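Local coordinates for protein Cys-Gly metallodipeptidase DUG1 (Saccharomyces cerevisiae, PDB 4G1P) that hydrolyses dipeptides, with high specificity for Cys-Gly, and serves as the catalytic metallopeptidase subunit of the glutathione-degrading complex, at residues A31-E36 with H102-P107. Residues are numbered along the deposited sequence; the frame is centred on the assembly and turned at random.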
loop_
_atom_site.group_PDB
_atom_site.type_symbol
_atom_site.label_atom_id
_atom_site.label_comp_id
_atom_site.label_asym_id
_atom_site.label_seq_id
_atom_site.Cartn_x
_atom_site.Cartn_y
_atom_site.Cartn_z
ATOM N N ALA A 31 -18.935 9.989 5.689
ATOM C CA ALA A 31 -18.530 9.706 7.067
ATOM C C ALA A 31 -17.557 8.527 7.164
ATOM O O ALA A 31 -17.884 7.487 7.741
ATOM C CB ALA A 31 -19.766 9.408 7.904
ATOM N N VAL A 32 -16.374 8.677 6.589
ATOM C CA VAL A 32 -15.369 7.634 6.667
ATOM C C VAL A 32 -14.595 7.776 7.977
ATOM O O VAL A 32 -13.695 8.603 8.097
ATOM C CB VAL A 32 -14.417 7.739 5.487
ATOM C CG1 VAL A 32 -13.359 6.627 5.540
ATOM C CG2 VAL A 32 -15.202 7.714 4.183
ATOM N N SER A 33 -14.964 6.974 8.970
ATOM C CA SER A 33 -14.399 7.099 10.312
ATOM C C SER A 33 -12.903 6.745 10.389
ATOM O O SER A 33 -12.224 7.116 11.337
ATOM C CB SER A 33 -15.176 6.233 11.295
ATOM O OG SER A 33 -15.055 4.862 10.950
ATOM N N SER A 34 -12.396 6.022 9.406
ATOM C CA SER A 34 -11.018 5.584 9.457
ATOM C C SER A 34 -10.111 6.657 8.888
ATOM O O SER A 34 -8.899 6.535 8.967
ATOM C CB SER A 34 -10.840 4.315 8.638
ATOM O OG SER A 34 -11.105 4.570 7.261
ATOM N N ASP A 35 -10.708 7.695 8.309
ATOM C CA ASP A 35 -9.967 8.748 7.624
ATOM C C ASP A 35 -10.006 10.061 8.401
ATOM O O ASP A 35 -11.034 10.739 8.437
ATOM C CB ASP A 35 -10.544 8.962 6.219
ATOM C CG ASP A 35 -9.677 9.877 5.352
ATOM O OD1 ASP A 35 -9.111 10.862 5.867
ATOM O OD2 ASP A 35 -9.559 9.608 4.142
ATOM N N GLU A 36 -8.876 10.439 8.984
ATOM C CA GLU A 36 -8.827 11.621 9.844
ATOM C C GLU A 36 -9.247 12.896 9.123
ATOM O O GLU A 36 -9.939 13.740 9.698
ATOM C CB GLU A 36 -7.435 11.800 10.438
ATOM C CG GLU A 36 -7.076 10.784 11.492
ATOM C CD GLU A 36 -5.668 10.986 12.005
ATOM O OE1 GLU A 36 -5.063 12.039 11.668
ATOM O OE2 GLU A 36 -5.168 10.094 12.732
ATOM N N HIS A 102 -25.111 1.964 12.579
ATOM C CA HIS A 102 -23.945 2.822 12.511
ATOM C C HIS A 102 -23.910 3.673 11.265
ATOM O O HIS A 102 -24.241 3.217 10.164
ATOM C CB HIS A 102 -22.649 2.022 12.677
ATOM C CG HIS A 102 -22.325 1.108 11.534
ATOM N ND1 HIS A 102 -21.597 1.517 10.435
ATOM C CD2 HIS A 102 -22.576 -0.213 11.349
ATOM C CE1 HIS A 102 -21.443 0.493 9.610
ATOM N NE2 HIS A 102 -22.023 -0.568 10.144
ATOM N N TYR A 103 -23.494 4.919 11.450
ATOM C CA TYR A 103 -23.542 5.885 10.369
ATOM C C TYR A 103 -22.206 6.175 9.690
ATOM O O TYR A 103 -22.176 6.911 8.707
ATOM C CB TYR A 103 -24.190 7.172 10.840
ATOM C CG TYR A 103 -23.478 7.884 11.961
ATOM C CD1 TYR A 103 -22.364 8.679 11.708
ATOM C CD2 TYR A 103 -23.948 7.807 13.278
ATOM C CE1 TYR A 103 -21.712 9.359 12.735
ATOM C CE2 TYR A 103 -23.308 8.487 14.304
ATOM C CZ TYR A 103 -22.186 9.267 14.022
ATOM O OH TYR A 103 -21.541 9.952 15.023
ATOM N N ASP A 104 -21.111 5.624 10.210
ATOM C CA ASP A 104 -19.823 5.742 9.540
ATOM C C ASP A 104 -19.770 4.643 8.507
ATOM O O ASP A 104 -20.614 3.748 8.527
ATOM C CB ASP A 104 -18.642 5.628 10.510
ATOM C CG ASP A 104 -18.604 4.292 11.244
ATOM O OD1 ASP A 104 -19.597 3.935 11.918
ATOM O OD2 ASP A 104 -17.571 3.593 11.155
ATOM N N VAL A 105 -18.788 4.721 7.606
ATOM C CA VAL A 105 -18.704 3.843 6.436
ATOM C C VAL A 105 -17.260 3.563 6.040
ATOM O O VAL A 105 -16.368 4.350 6.327
ATOM C CB VAL A 105 -19.403 4.481 5.204
ATOM C CG1 VAL A 105 -20.905 4.621 5.425
ATOM C CG2 VAL A 105 -18.787 5.839 4.867
ATOM N N GLN A 106 -17.046 2.442 5.360
ATOM C CA GLN A 106 -15.742 2.101 4.793
ATOM C C GLN A 106 -15.260 3.146 3.781
ATOM O O GLN A 106 -16.066 3.807 3.146
ATOM C CB GLN A 106 -15.818 0.731 4.121
ATOM C CG GLN A 106 -15.910 -0.434 5.088
ATOM C CD GLN A 106 -14.592 -0.713 5.777
ATOM O OE1 GLN A 106 -13.561 -0.833 5.121
ATOM N NE2 GLN A 106 -14.612 -0.803 7.108
ATOM N N PRO A 107 -13.936 3.317 3.644
ATOM C CA PRO A 107 -13.442 4.222 2.601
ATOM C C PRO A 107 -13.852 3.739 1.217
ATOM O O PRO A 107 -14.134 2.552 1.031
ATOM C CB PRO A 107 -11.913 4.139 2.743
ATOM C CG PRO A 107 -11.656 2.925 3.550
ATOM C CD PRO A 107 -12.837 2.767 4.453
HETATM O O HOH W 1 -13.905 4.154 7.582
#
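Tyr103 begins the contact with its backbone: its O lies 3.6 Å from CB of Ala31. The same oxygen accepts a hydrogen bond from Lys45 of helix 39-55, which also packs against the Tyr103 ring. Asp104 follows and meets Ser33. Ser33 OG donates to Asp104 OD2 over 2.8 Å, reaching it on the anti side and 29° out of the carboxylate plane. Ser33 OG also bonds Ser173 OG. The carboxylate is gripped at both oxygens, since OD1 takes the backbone N of Glu171 and OD2 that of Glu172. CG of Asp104 sits between the backbone N and the carbonyl carbon (chi1 60°), bringing the carboxylate to the Ser33 side. An asparagine in its place would probably leave one of these donors, the serine hydroxyl or a backbone N-H, without its carboxylate acceptor. Segment 102-107 leaves the end of strand 96-102 in the catalytic domain of this M20 dipeptidase. It carries the His-X-Asp motif of the family: by similarity, His102 binds zinc and Asp104 is an active-site residue. Asp104 O, in the ring plane of His102, accepts from its ND1 over 3.1 Å, helping hold the ring's rotation; this donor lies above the carbonyl plane. Val105 N donates to Ala31 O (2.9 Å), a bent bond of 139° at the hydrogen. Val105 O makes a CA-H...O contact with Val32 CA at 3.4 Å, nearly straight at the hydrogen. A water donates to Val105 O and is hydrogen-bonded to Ser34 OG, bridging the backbone to the type I turn of Val32 to Asp35. The side chains of Val32 and Val105 cross at about a right angle, CG2 against CG2. At Pro107, the ring CB lies 4.0 Å from Val32 CG1, and CD approaches Ser34 OG.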